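Local coordinates for protein 3-hydroxyisobutyrate dehydrogenase (Thermus thermophilus, PDB 2CVZ) that catalyses the NADP-dependent oxidation of 3-hydroxyisobutyrate to methylmalonate semialdehyde, a step of valine catabolism, at residues V58-L63 / Y85-T90; V109-A114 / G156-G161; D113-G118 / T129-G134; R22-L27 / R143-Y148. All blocks are in the same frame, centred on the assembly; numbering follows the deposited sequence.

Contact 1: V58-L63 / Y85-T90; sequences VIFTCL and YWVDAT. With NDP (NADPH dihydro-nicotinamide-adenine-dinucleotide phosphate), chain G.
Thr61 and Asp88 meet through a buried hydrogen bond of 2.8 Å from Thr61 OG1 to Asp88 OD1, which is reached from above the carboxylate plane. The Thr61 hydroxyl, set between its backbone N and carbonyl carbon (chi1 49°), also accepts from the indole NE1 of Trp86 at 3.0 Å. OD1 further takes Thr90 N, closing an Asx turn, and Thr90 OG1 on its syn side, while OD2 is bonded to Tyr111 OH. Thr90 OG1 in turn accepts from Leu63 N at 2.9 Å. An alanine at Asp88 is likely to leave the hydroxyls of Thr61 and Thr90 without their acceptor and the turn free to shift. Thr61 and Asp88 are the last residues of two neighbouring parallel strands of a beta-alpha-beta unit in the Rossmann-type NADPH domain, bonded from Ile59 N to Tyr85 O (2.8 Å) down to Ala89 N to Thr61 O (2.7 Å). Beyond them, Cys62 SG lies 3.6 Å from O4D of NADPH, and Thr90 CG2 approaches O3D. On the face of Val58 and Phe60, Val87 CG2 touches Val58 CG1 at 3.7 Å, and Val87 CB lies 3.7 Å from Phe60 CD2. On the other, Ile59 CG2 lies over the Trp86 indole.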
# COMPACT_ATOMS: atom_id res chain seq x y z
N VAL C 58 -17.86 -20.81 -36.78
CA VAL C 58 -17.29 -19.99 -35.71
C VAL C 58 -18.02 -20.28 -34.41
O VAL C 58 -19.24 -20.13 -34.31
CB VAL C 58 -17.41 -18.48 -36.01
CG1 VAL C 58 -16.70 -17.68 -34.92
CG2 VAL C 58 -16.81 -18.17 -37.38
N ILE C 59 -17.25 -20.70 -33.40
CA ILE C 59 -17.80 -21.00 -32.09
C ILE C 59 -17.38 -19.90 -31.12
O ILE C 59 -16.21 -19.52 -31.07
CB ILE C 59 -17.25 -22.35 -31.56
CG1 ILE C 59 -17.74 -23.49 -32.45
CG2 ILE C 59 -17.68 -22.56 -30.12
CD1 ILE C 59 -17.18 -24.84 -32.08
N PHE C 60 -18.35 -19.37 -30.37
CA PHE C 60 -18.08 -18.32 -29.39
C PHE C 60 -18.30 -18.85 -27.98
O PHE C 60 -19.18 -19.67 -27.75
CB PHE C 60 -19.03 -17.13 -29.55
CG PHE C 60 -18.85 -16.35 -30.81
CD1 PHE C 60 -19.39 -16.81 -32.01
CD2 PHE C 60 -18.19 -15.13 -30.80
CE1 PHE C 60 -19.27 -16.06 -33.18
CE2 PHE C 60 -18.06 -14.38 -31.96
CZ PHE C 60 -18.61 -14.84 -33.15
N THR C 61 -17.50 -18.37 -27.04
CA THR C 61 -17.65 -18.76 -25.65
C THR C 61 -17.48 -17.54 -24.76
O THR C 61 -16.68 -16.66 -25.04
CB THR C 61 -16.60 -19.82 -25.21
OG1 THR C 61 -15.29 -19.41 -25.60
CG2 THR C 61 -16.92 -21.18 -25.81
N CYS C 62 -18.28 -17.47 -23.70
CA CYS C 62 -18.17 -16.38 -22.75
C CYS C 62 -18.51 -17.02 -21.41
O CYS C 62 -19.64 -16.93 -20.92
CB CYS C 62 -19.14 -15.25 -23.06
SG CYS C 62 -18.79 -13.80 -22.05
N LEU C 63 -17.50 -17.67 -20.84
CA LEU C 63 -17.63 -18.39 -19.58
C LEU C 63 -16.88 -17.66 -18.46
O LEU C 63 -16.16 -16.69 -18.71
CB LEU C 63 -17.09 -19.81 -19.77
CG LEU C 63 -17.77 -20.55 -20.93
CD1 LEU C 63 -17.00 -21.81 -21.30
CD2 LEU C 63 -19.20 -20.88 -20.54
N TYR C 85 -13.33 -21.83 -36.27
CA TYR C 85 -12.70 -20.81 -35.46
C TYR C 85 -13.35 -20.78 -34.08
O TYR C 85 -14.56 -20.96 -33.95
CB TYR C 85 -12.84 -19.44 -36.13
CG TYR C 85 -12.05 -19.33 -37.41
CD1 TYR C 85 -10.69 -19.04 -37.40
CD2 TYR C 85 -12.67 -19.54 -38.65
CE1 TYR C 85 -9.96 -18.96 -38.58
CE2 TYR C 85 -11.94 -19.46 -39.84
CZ TYR C 85 -10.59 -19.17 -39.79
OH TYR C 85 -9.87 -19.08 -40.96
N TRP C 86 -12.53 -20.55 -33.06
CA TRP C 86 -13.02 -20.49 -31.70
C TRP C 86 -12.73 -19.09 -31.17
O TRP C 86 -11.57 -18.74 -30.92
CB TRP C 86 -12.32 -21.53 -30.82
CG TRP C 86 -12.95 -21.73 -29.48
CD1 TRP C 86 -13.19 -20.77 -28.53
CD2 TRP C 86 -13.45 -22.96 -28.93
NE1 TRP C 86 -13.80 -21.33 -27.43
CE2 TRP C 86 -13.97 -22.67 -27.65
CE3 TRP C 86 -13.50 -24.28 -29.40
CZ2 TRP C 86 -14.54 -23.66 -26.83
CZ3 TRP C 86 -14.07 -25.26 -28.59
CH2 TRP C 86 -14.58 -24.94 -27.32
N VAL C 87 -13.78 -18.29 -31.02
CA VAL C 87 -13.65 -16.92 -30.52
C VAL C 87 -14.03 -16.94 -29.05
O VAL C 87 -15.19 -17.10 -28.69
CB VAL C 87 -14.60 -15.97 -31.30
CG1 VAL C 87 -14.48 -14.55 -30.74
CG2 VAL C 87 -14.24 -15.99 -32.78
N ASP C 88 -13.02 -16.78 -28.19
CA ASP C 88 -13.24 -16.83 -26.75
C ASP C 88 -13.36 -15.45 -26.10
O ASP C 88 -12.36 -14.74 -25.93
CB ASP C 88 -12.10 -17.63 -26.11
CG ASP C 88 -12.33 -17.89 -24.64
OD1 ASP C 88 -13.50 -17.85 -24.21
OD2 ASP C 88 -11.34 -18.17 -23.93
N ALA C 89 -14.59 -15.08 -25.74
CA ALA C 89 -14.87 -13.79 -25.12
C ALA C 89 -14.72 -13.83 -23.60
O ALA C 89 -15.00 -12.85 -22.91
CB ALA C 89 -16.28 -13.32 -25.50
N THR C 90 -14.29 -14.97 -23.08
CA THR C 90 -14.07 -15.11 -21.65
C THR C 90 -12.89 -14.22 -21.29
O THR C 90 -12.00 -14.01 -22.11
CB THR C 90 -13.66 -16.56 -21.29
OG1 THR C 90 -14.69 -17.48 -21.68
CG2 THR C 90 -13.40 -16.69 -19.79
PA NDP G . -22.25 -15.02 -15.61
O1A NDP G . -23.43 -14.21 -15.79
O2A NDP G . -21.81 -15.54 -14.27
O5B NDP G . -22.41 -16.27 -16.66
C5B NDP G . -21.41 -17.29 -16.70
C4B NDP G . -21.91 -18.23 -17.78
O4B NDP G . -20.96 -19.33 -17.82
C3B NDP G . -23.27 -18.83 -17.59
O3B NDP G . -23.91 -18.97 -18.89
C2B NDP G . -23.02 -20.17 -17.02
O2B NDP G . -24.05 -21.16 -17.12
C1B NDP G . -21.71 -20.52 -17.66
N9A NDP G . -20.94 -21.52 -16.88
C8A NDP G . -20.41 -21.41 -15.58
N7A NDP G . -19.78 -22.52 -15.23
C5A NDP G . -19.89 -23.38 -16.29
C6A NDP G . -19.45 -24.69 -16.54
N6A NDP G . -18.75 -25.36 -15.61
N1A NDP G . -19.74 -25.28 -17.73
C2A NDP G . -20.44 -24.60 -18.66
N3A NDP G . -20.91 -23.36 -18.52
C4A NDP G . -20.60 -22.79 -17.30
O3 NDP G . -21.00 -14.31 -16.24
PN NDP G . -20.70 -12.95 -17.03
O1N NDP G . -21.05 -11.85 -16.13
O2N NDP G . -21.41 -13.14 -18.34
O5D NDP G . -19.13 -13.12 -17.31
C5D NDP G . -18.60 -14.15 -18.20
C4D NDP G . -17.17 -13.70 -18.62
O4D NDP G . -17.28 -12.38 -19.14
C3D NDP G . -16.22 -13.59 -17.42
O3D NDP G . -14.92 -14.05 -17.81
C2D NDP G . -16.27 -12.13 -17.05
O2D NDP G . -15.13 -11.80 -16.27
C1D NDP G . -16.32 -11.52 -18.51
N1N NDP G . -16.84 -10.13 -18.60
C2N NDP G . -17.97 -9.78 -17.80
C3N NDP G . -18.45 -8.41 -17.93
C7N NDP G . -19.61 -7.97 -17.15
O7N NDP G . -19.88 -6.76 -16.96
N7N NDP G . -20.45 -8.87 -16.61
C4N NDP G . -17.79 -7.54 -18.81
C5N NDP G . -16.71 -7.90 -19.56
C6N NDP G . -16.24 -9.20 -19.46
P2B NDP G . -25.30 -21.22 -16.20
O1X NDP G . -25.67 -22.65 -16.26
O2X NDP G . -26.34 -20.31 -16.75
O3X NDP G . -24.91 -20.80 -14.78

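Contact 2: V109-A114 / G156-G161; sequences VTYLDA and GPVGAG
Asp113, the last residue of strand segment 110-113, brings its CA to 5.6 Å from the CA of Gly161, where a type II turn from Pro157 to Ala160 leads into the helix that starts at Ala160. The Asp113 carboxylate is turned to this turn by a first torsion of 37°, which puts CG between the backbone N and the carbonyl carbon. OD2 accepts from Gly159 N at 3.0 Å in a nearly straight bond (166° at the hydrogen), the donor standing above the carboxylate plane. OD1 reaches Gly161 N at 2.8 Å, a weak bond because of its bent angle, and is also bonded by the backbone N of His162. Glycine suits both positions: Gly159, at the N-cap, has a positive phi, and a side chain on Gly161 would run into OD1. Beside this polar grip, Val158 packs its two methyls against Tyr111. Its CG1 comes to the edge of the Tyr111 ring, 3.9 Å from CD2, and its CG2 lies 3.8 Å from Tyr111 O; the two side chains cross at about a right angle. The ring's OH is held by Asp88 and His162. A carboxylate set against the amides of a helix N terminus, whose dipole would probably stabilise its charge, here ties a sheet strand of the Rossmann-type domain to the start of the long helix 160-188.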
# COMPACT_ATOMS: atom_id res chain seq x y z
N VAL C 109 -8.64 -26.38 -35.56
CA VAL C 109 -9.43 -25.27 -35.04
C VAL C 109 -8.52 -24.12 -34.61
O VAL C 109 -7.53 -24.33 -33.92
CB VAL C 109 -10.28 -25.71 -33.83
CG1 VAL C 109 -11.03 -24.51 -33.25
CG2 VAL C 109 -11.27 -26.79 -34.25
N THR C 110 -8.87 -22.91 -35.02
CA THR C 110 -8.07 -21.73 -34.69
C THR C 110 -8.69 -20.93 -33.55
O THR C 110 -9.77 -20.36 -33.69
CB THR C 110 -7.90 -20.82 -35.91
OG1 THR C 110 -7.27 -21.55 -36.96
CG2 THR C 110 -7.06 -19.60 -35.56
N TYR C 111 -7.98 -20.90 -32.42
CA TYR C 111 -8.43 -20.17 -31.24
C TYR C 111 -7.96 -18.72 -31.27
O TYR C 111 -6.86 -18.42 -31.73
CB TYR C 111 -7.87 -20.84 -29.98
CG TYR C 111 -8.18 -20.11 -28.68
CD1 TYR C 111 -9.30 -20.45 -27.91
CD2 TYR C 111 -7.36 -19.08 -28.22
CE1 TYR C 111 -9.58 -19.79 -26.71
CE2 TYR C 111 -7.63 -18.42 -27.02
CZ TYR C 111 -8.74 -18.78 -26.27
OH TYR C 111 -8.99 -18.14 -25.08
N LEU C 112 -8.82 -17.84 -30.77
CA LEU C 112 -8.51 -16.42 -30.70
C LEU C 112 -9.08 -15.91 -29.39
O LEU C 112 -10.24 -16.17 -29.08
CB LEU C 112 -9.17 -15.65 -31.84
CG LEU C 112 -8.72 -15.94 -33.28
CD1 LEU C 112 -9.57 -15.13 -34.24
CD2 LEU C 112 -7.25 -15.57 -33.43
N ASP C 113 -8.27 -15.22 -28.59
CA ASP C 113 -8.83 -14.67 -27.36
C ASP C 113 -9.48 -13.36 -27.76
O ASP C 113 -8.86 -12.53 -28.43
CB ASP C 113 -7.78 -14.47 -26.25
CG ASP C 113 -6.43 -13.99 -26.75
OD1 ASP C 113 -5.81 -13.16 -26.06
OD2 ASP C 113 -5.97 -14.46 -27.81
N ALA C 114 -10.74 -13.20 -27.39
CA ALA C 114 -11.47 -12.00 -27.74
C ALA C 114 -12.29 -11.45 -26.57
O ALA C 114 -13.50 -11.26 -26.68
CB ALA C 114 -12.39 -12.28 -28.93
N GLY C 156 -2.28 -8.46 -30.63
CA GLY C 156 -1.12 -9.34 -30.67
C GLY C 156 -1.47 -10.81 -30.84
O GLY C 156 -2.59 -11.14 -31.23
N PRO C 157 -0.52 -11.72 -30.57
CA PRO C 157 -0.74 -13.16 -30.70
C PRO C 157 -1.68 -13.67 -29.60
O PRO C 157 -2.10 -12.91 -28.74
CB PRO C 157 0.67 -13.73 -30.58
CG PRO C 157 1.32 -12.78 -29.62
CD PRO C 157 0.87 -11.44 -30.15
N VAL C 158 -1.99 -14.96 -29.64
CA VAL C 158 -2.87 -15.57 -28.64
C VAL C 158 -2.40 -15.22 -27.23
O VAL C 158 -1.21 -15.36 -26.92
CB VAL C 158 -2.91 -17.11 -28.78
CG1 VAL C 158 -3.70 -17.72 -27.63
CG2 VAL C 158 -3.54 -17.48 -30.12
N GLY C 159 -3.33 -14.76 -26.40
CA GLY C 159 -2.99 -14.40 -25.03
C GLY C 159 -2.89 -12.90 -24.81
O GLY C 159 -3.16 -12.42 -23.71
N ALA C 160 -2.51 -12.17 -25.85
CA ALA C 160 -2.37 -10.72 -25.74
C ALA C 160 -3.70 -10.03 -25.46
O ALA C 160 -3.75 -9.01 -24.78
CB ALA C 160 -1.76 -10.16 -27.02
N GLY C 161 -4.78 -10.60 -25.98
CA GLY C 161 -6.10 -10.02 -25.75
C GLY C 161 -6.47 -10.14 -24.29
O GLY C 161 -6.91 -9.17 -23.67

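Contact 3: D113-G118 / T129-G134; sequences DAPVSG and TVMLGG
Val116, a residue of the NADPH pocket, lies side by side with Val130 at the apolar centre, Val116 CG1 3.6 Å from Val130 CG2. Val130 CG1 reaches on to Ala114 CB, which is also pressed by Leu132 CD1 at 3.4 Å, an unusually close contact. Pro115 is also tightly met by the selenomethionine Met131, their CG atoms 3.5 Å apart; Met131 CG, between its backbone N and carbonyl carbon (chi1 45°), starts a bent chain that brings CE near Pro115 O and Ser117 CB. Around this packing strands 110-117 and 128-133 form an antiparallel ladder in the mixed sheet of the NADPH-binding domain, weak where Met131 N meets Pro115 O. At one end Thr129 N lies 3.0 Å from Ser117 O in an almost straight bond, while the hydroxyls turn to a second subunit, Ser117 OG to its Ser204 N and Thr129 OG1 to its Ala202 O. At the other end Gly133 N binds Asp113 O at 2.9 Å, and Asp113 N returns a bond to Gly133 O. The carboxylate reaches beyond the ladder to the start of helix 160-188, with Gly159 N on OD2 and His162 N on OD1. An alanine at Asp113 would probably leave both amides without their acceptor. Asp113 OD2 also sits 2.7 Å from Gly133 O; acceptors this close would probably disfavour a full charge, or OD2 may carry a proton, while the helix-start amides would work the other way.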
# COMPACT_ATOMS: atom_id res chain seq x y z
N ASP C 113 -8.27 -15.22 -28.59
CA ASP C 113 -8.83 -14.67 -27.36
C ASP C 113 -9.48 -13.36 -27.76
O ASP C 113 -8.86 -12.53 -28.43
CB ASP C 113 -7.78 -14.47 -26.25
CG ASP C 113 -6.43 -13.99 -26.75
OD1 ASP C 113 -5.81 -13.16 -26.06
OD2 ASP C 113 -5.97 -14.46 -27.81
N ALA C 114 -10.74 -13.20 -27.39
CA ALA C 114 -11.47 -12.00 -27.74
C ALA C 114 -12.29 -11.45 -26.57
O ALA C 114 -13.50 -11.26 -26.68
CB ALA C 114 -12.39 -12.28 -28.93
N PRO C 115 -11.62 -11.18 -25.43
CA PRO C 115 -12.35 -10.64 -24.28
C PRO C 115 -12.96 -9.28 -24.64
O PRO C 115 -12.52 -8.63 -25.59
CB PRO C 115 -11.26 -10.54 -23.20
CG PRO C 115 -10.00 -10.36 -23.99
CD PRO C 115 -10.19 -11.32 -25.14
N VAL C 116 -13.95 -8.85 -23.88
CA VAL C 116 -14.62 -7.59 -24.20
C VAL C 116 -14.79 -6.63 -23.04
O VAL C 116 -14.56 -6.98 -21.88
CB VAL C 116 -16.02 -7.88 -24.79
CG1 VAL C 116 -15.90 -8.74 -26.05
CG2 VAL C 116 -16.87 -8.61 -23.75
N SER C 117 -15.18 -5.40 -23.36
CA SER C 117 -15.43 -4.39 -22.36
C SER C 117 -16.63 -3.57 -22.80
O SER C 117 -16.82 -3.33 -23.99
CB SER C 117 -14.22 -3.47 -22.18
OG SER C 117 -14.43 -2.59 -21.09
N GLY C 118 -17.44 -3.15 -21.83
CA GLY C 118 -18.63 -2.37 -22.14
C GLY C 118 -19.76 -2.70 -21.18
O GLY C 118 -20.76 -1.99 -21.13
N THR C 129 -16.34 -3.37 -26.92
CA THR C 129 -14.99 -3.17 -27.44
C THR C 129 -14.34 -4.55 -27.33
O THR C 129 -14.45 -5.21 -26.30
CB THR C 129 -14.19 -2.17 -26.58
OG1 THR C 129 -14.74 -0.85 -26.75
CG2 THR C 129 -12.73 -2.15 -27.00
N VAL C 130 -13.69 -4.98 -28.40
CA VAL C 130 -13.05 -6.29 -28.40
C VAL C 130 -11.55 -6.19 -28.62
O VAL C 130 -11.10 -5.46 -29.50
CB VAL C 130 -13.64 -7.20 -29.51
CG1 VAL C 130 -12.97 -8.57 -29.48
CG2 VAL C 130 -15.15 -7.35 -29.32
N MSE C 131 -10.78 -6.93 -27.83
CA MSE C 131 -9.33 -6.95 -27.96
C MSE C 131 -8.95 -8.37 -28.39
O MSE C 131 -9.02 -9.31 -27.60
CB MSE C 131 -8.67 -6.58 -26.62
CG MSE C 131 -9.26 -7.26 -25.39
SE MSE C 131 -9.59 -6.01 -23.93
CE MSE C 131 -11.32 -5.35 -24.50
N LEU C 132 -8.58 -8.50 -29.67
CA LEU C 132 -8.23 -9.80 -30.24
C LEU C 132 -6.78 -10.20 -30.12
O LEU C 132 -5.88 -9.37 -30.28
CB LEU C 132 -8.60 -9.86 -31.73
CG LEU C 132 -10.06 -9.85 -32.20
CD1 LEU C 132 -10.79 -11.06 -31.65
CD2 LEU C 132 -10.72 -8.56 -31.77
N GLY C 133 -6.57 -11.48 -29.86
CA GLY C 133 -5.23 -12.03 -29.76
C GLY C 133 -5.19 -13.26 -30.66
O GLY C 133 -6.01 -14.17 -30.51
N GLY C 134 -4.26 -13.28 -31.60
CA GLY C 134 -4.16 -14.41 -32.51
C GLY C 134 -3.59 -14.04 -33.86
O GLY C 134 -3.14 -12.91 -34.04

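Contact 4: R22-L27 / R143-Y148; sequences RRFPTL and RPFLAY
Phe24 and Phe145 join two loops at the edge of the Rossmann-type domain: the turn between helix 13-23 and strand 26-29, and the short 3-10 stretch that follows helix 136-142. The contact is mainly aromatic. Phe145 CD1 stands over one face of the Phe24 ring, towards its rim and 3.6 Å from CZ, while the side chains cross at about a right angle. The rings make an oblique pair, their planes inclined at 54° with centroids 5.1 Å apart. On the opposite face of Phe24 lies CG of its own neighbour Arg23, so that the ring is held between an arginine methylene and the second phenyl. Phe24 and Phe145 both touch Val4 of strand 4-7, and Phe145 also touches Val58. Polar groups take part only through close approach. Pro144 O comes to the edge of the Phe24 ring, near its plane and 3.5 Å from CZ. The Arg23 chain starts out with CG opposite its backbone N (chi1 -172°), then bends at the next bond, which swings the guanidinium to Ala147, where NH1 lies 3.4 Å from the methyl CB. This exposed arm, like Phe24, also touches a crystal neighbour, so its position may owe something to the lattice. Bonds within each segment shape the loops. Leu146 is the centre of an inverse gamma turn, just before Ala147, whose CB points toward the other segment. In the other loop Thr26 OG1 donates to Phe24 O at 2.8 Å, from well above the carbonyl plane.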
# COMPACT_ATOMS: atom_id res chain seq x y z
N ARG C 22 -29.67 -12.50 -34.55
CA ARG C 22 -30.47 -11.69 -35.46
C ARG C 22 -29.71 -11.44 -36.76
O ARG C 22 -30.29 -10.98 -37.75
CB ARG C 22 -30.84 -10.36 -34.80
CG ARG C 22 -31.66 -10.53 -33.51
CD ARG C 22 -32.30 -9.22 -33.07
NE ARG C 22 -31.31 -8.20 -32.71
CZ ARG C 22 -30.62 -8.20 -31.57
NH1 ARG C 22 -30.80 -9.17 -30.68
NH2 ARG C 22 -29.74 -7.23 -31.33
N ARG C 23 -28.42 -11.75 -36.75
CA ARG C 23 -27.55 -11.53 -37.90
C ARG C 23 -27.26 -12.78 -38.73
O ARG C 23 -27.31 -12.74 -39.97
CB ARG C 23 -26.23 -10.93 -37.40
CG ARG C 23 -25.26 -10.45 -38.46
CD ARG C 23 -25.64 -9.08 -39.01
NE ARG C 23 -24.47 -8.36 -39.50
CZ ARG C 23 -23.69 -7.58 -38.74
NH1 ARG C 23 -23.97 -7.41 -37.46
NH2 ARG C 23 -22.63 -6.98 -39.27
N PHE C 24 -26.94 -13.88 -38.06
CA PHE C 24 -26.60 -15.14 -38.73
C PHE C 24 -27.36 -16.32 -38.11
O PHE C 24 -27.86 -16.22 -36.98
CB PHE C 24 -25.11 -15.47 -38.56
CG PHE C 24 -24.19 -14.30 -38.70
CD1 PHE C 24 -23.86 -13.80 -39.95
CD2 PHE C 24 -23.63 -13.70 -37.57
CE1 PHE C 24 -22.98 -12.73 -40.08
CE2 PHE C 24 -22.75 -12.64 -37.69
CZ PHE C 24 -22.42 -12.15 -38.95
N PRO C 25 -27.44 -17.45 -38.83
CA PRO C 25 -28.13 -18.62 -38.27
C PRO C 25 -27.27 -18.97 -37.06
O PRO C 25 -26.08 -19.26 -37.21
CB PRO C 25 -28.01 -19.65 -39.38
CG PRO C 25 -27.97 -18.82 -40.63
CD PRO C 25 -27.04 -17.69 -40.22
N THR C 26 -27.85 -18.94 -35.86
CA THR C 26 -27.07 -19.19 -34.66
C THR C 26 -27.56 -20.30 -33.75
O THR C 26 -28.73 -20.37 -33.40
CB THR C 26 -26.97 -17.89 -33.82
OG1 THR C 26 -26.43 -16.84 -34.63
CG2 THR C 26 -26.08 -18.10 -32.60
N LEU C 27 -26.63 -21.17 -33.36
CA LEU C 27 -26.93 -22.27 -32.45
C LEU C 27 -26.44 -21.82 -31.07
O LEU C 27 -25.37 -21.23 -30.94
CB LEU C 27 -26.18 -23.54 -32.86
CG LEU C 27 -26.36 -24.07 -34.28
CD1 LEU C 27 -25.64 -25.41 -34.39
CD2 LEU C 27 -27.85 -24.25 -34.59
N ARG C 143 -13.60 -10.90 -37.98
CA ARG C 143 -14.12 -9.54 -37.83
C ARG C 143 -15.59 -9.35 -38.23
O ARG C 143 -16.38 -8.79 -37.47
CB ARG C 143 -13.26 -8.54 -38.63
CG ARG C 143 -12.02 -8.06 -37.90
CD ARG C 143 -11.28 -7.01 -38.71
NE ARG C 143 -10.05 -6.56 -38.06
CZ ARG C 143 -10.01 -5.73 -37.01
NH1 ARG C 143 -11.14 -5.26 -36.50
NH2 ARG C 143 -8.84 -5.39 -36.49
N PRO C 144 -15.98 -9.82 -39.43
CA PRO C 144 -17.36 -9.67 -39.89
C PRO C 144 -18.43 -10.37 -39.05
O PRO C 144 -19.62 -10.13 -39.26
CB PRO C 144 -17.31 -10.19 -41.32
CG PRO C 144 -16.24 -11.23 -41.25
CD PRO C 144 -15.17 -10.54 -40.43
N PHE C 145 -18.02 -11.22 -38.12
CA PHE C 145 -18.98 -11.95 -37.29
C PHE C 145 -19.20 -11.36 -35.90
O PHE C 145 -20.09 -11.80 -35.17
CB PHE C 145 -18.53 -13.41 -37.15
CG PHE C 145 -18.55 -14.17 -38.43
CD1 PHE C 145 -19.75 -14.58 -38.99
CD2 PHE C 145 -17.36 -14.45 -39.10
CE1 PHE C 145 -19.77 -15.27 -40.20
CE2 PHE C 145 -17.37 -15.14 -40.32
CZ PHE C 145 -18.58 -15.55 -40.87
N LEU C 146 -18.39 -10.36 -35.54
CA LEU C 146 -18.51 -9.74 -34.22
C LEU C 146 -19.67 -8.75 -34.19
O LEU C 146 -19.47 -7.54 -34.01
CB LEU C 146 -17.19 -9.04 -33.86
CG LEU C 146 -15.96 -9.93 -34.05
CD1 LEU C 146 -14.70 -9.16 -33.68
CD2 LEU C 146 -16.10 -11.19 -33.20
N ALA C 147 -20.88 -9.27 -34.36
CA ALA C 147 -22.09 -8.46 -34.40
C ALA C 147 -22.42 -7.70 -33.12
O ALA C 147 -23.23 -6.77 -33.14
CB ALA C 147 -23.29 -9.34 -34.79
N TYR C 148 -21.80 -8.09 -32.01
CA TYR C 148 -22.05 -7.43 -30.73
C TYR C 148 -21.02 -6.35 -30.40
O TYR C 148 -21.08 -5.74 -29.33
CB TYR C 148 -22.04 -8.48 -29.61
CG TYR C 148 -20.83 -9.41 -29.66
CD1 TYR C 148 -19.55 -8.93 -29.39
CD2 TYR C 148 -20.98 -10.75 -30.00
CE1 TYR C 148 -18.43 -9.78 -29.47
CE2 TYR C 148 -19.88 -11.60 -30.08
CZ TYR C 148 -18.61 -11.11 -29.81
OH TYR C 148 -17.52 -11.95 -29.89

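How the contacts relate
Contacts 1, 2 and 3 are buried, whereas contact 4 lies at the surface. Contacts 1 and 3 are sheet ladders, parallel and antiparallel respectively, joined where Asp88 O meets Ala114 N and Val87 packs on Ala114. Contacts 2 and 3 share Asp113 and Ala114 of strand 110-117, one looking to a helix start and the other to the neighbouring strand. Contacts 1 and 2 are tied through the side chains of Asp88 and Tyr111. Buried carboxylates thus mark the first three, while contact 4 relies on aromatic packing and an exposed arginine. It still reaches contact 1, where Phe60 touches Leu146 and Tyr148. Contacts 1 and 3 also border the NADPH.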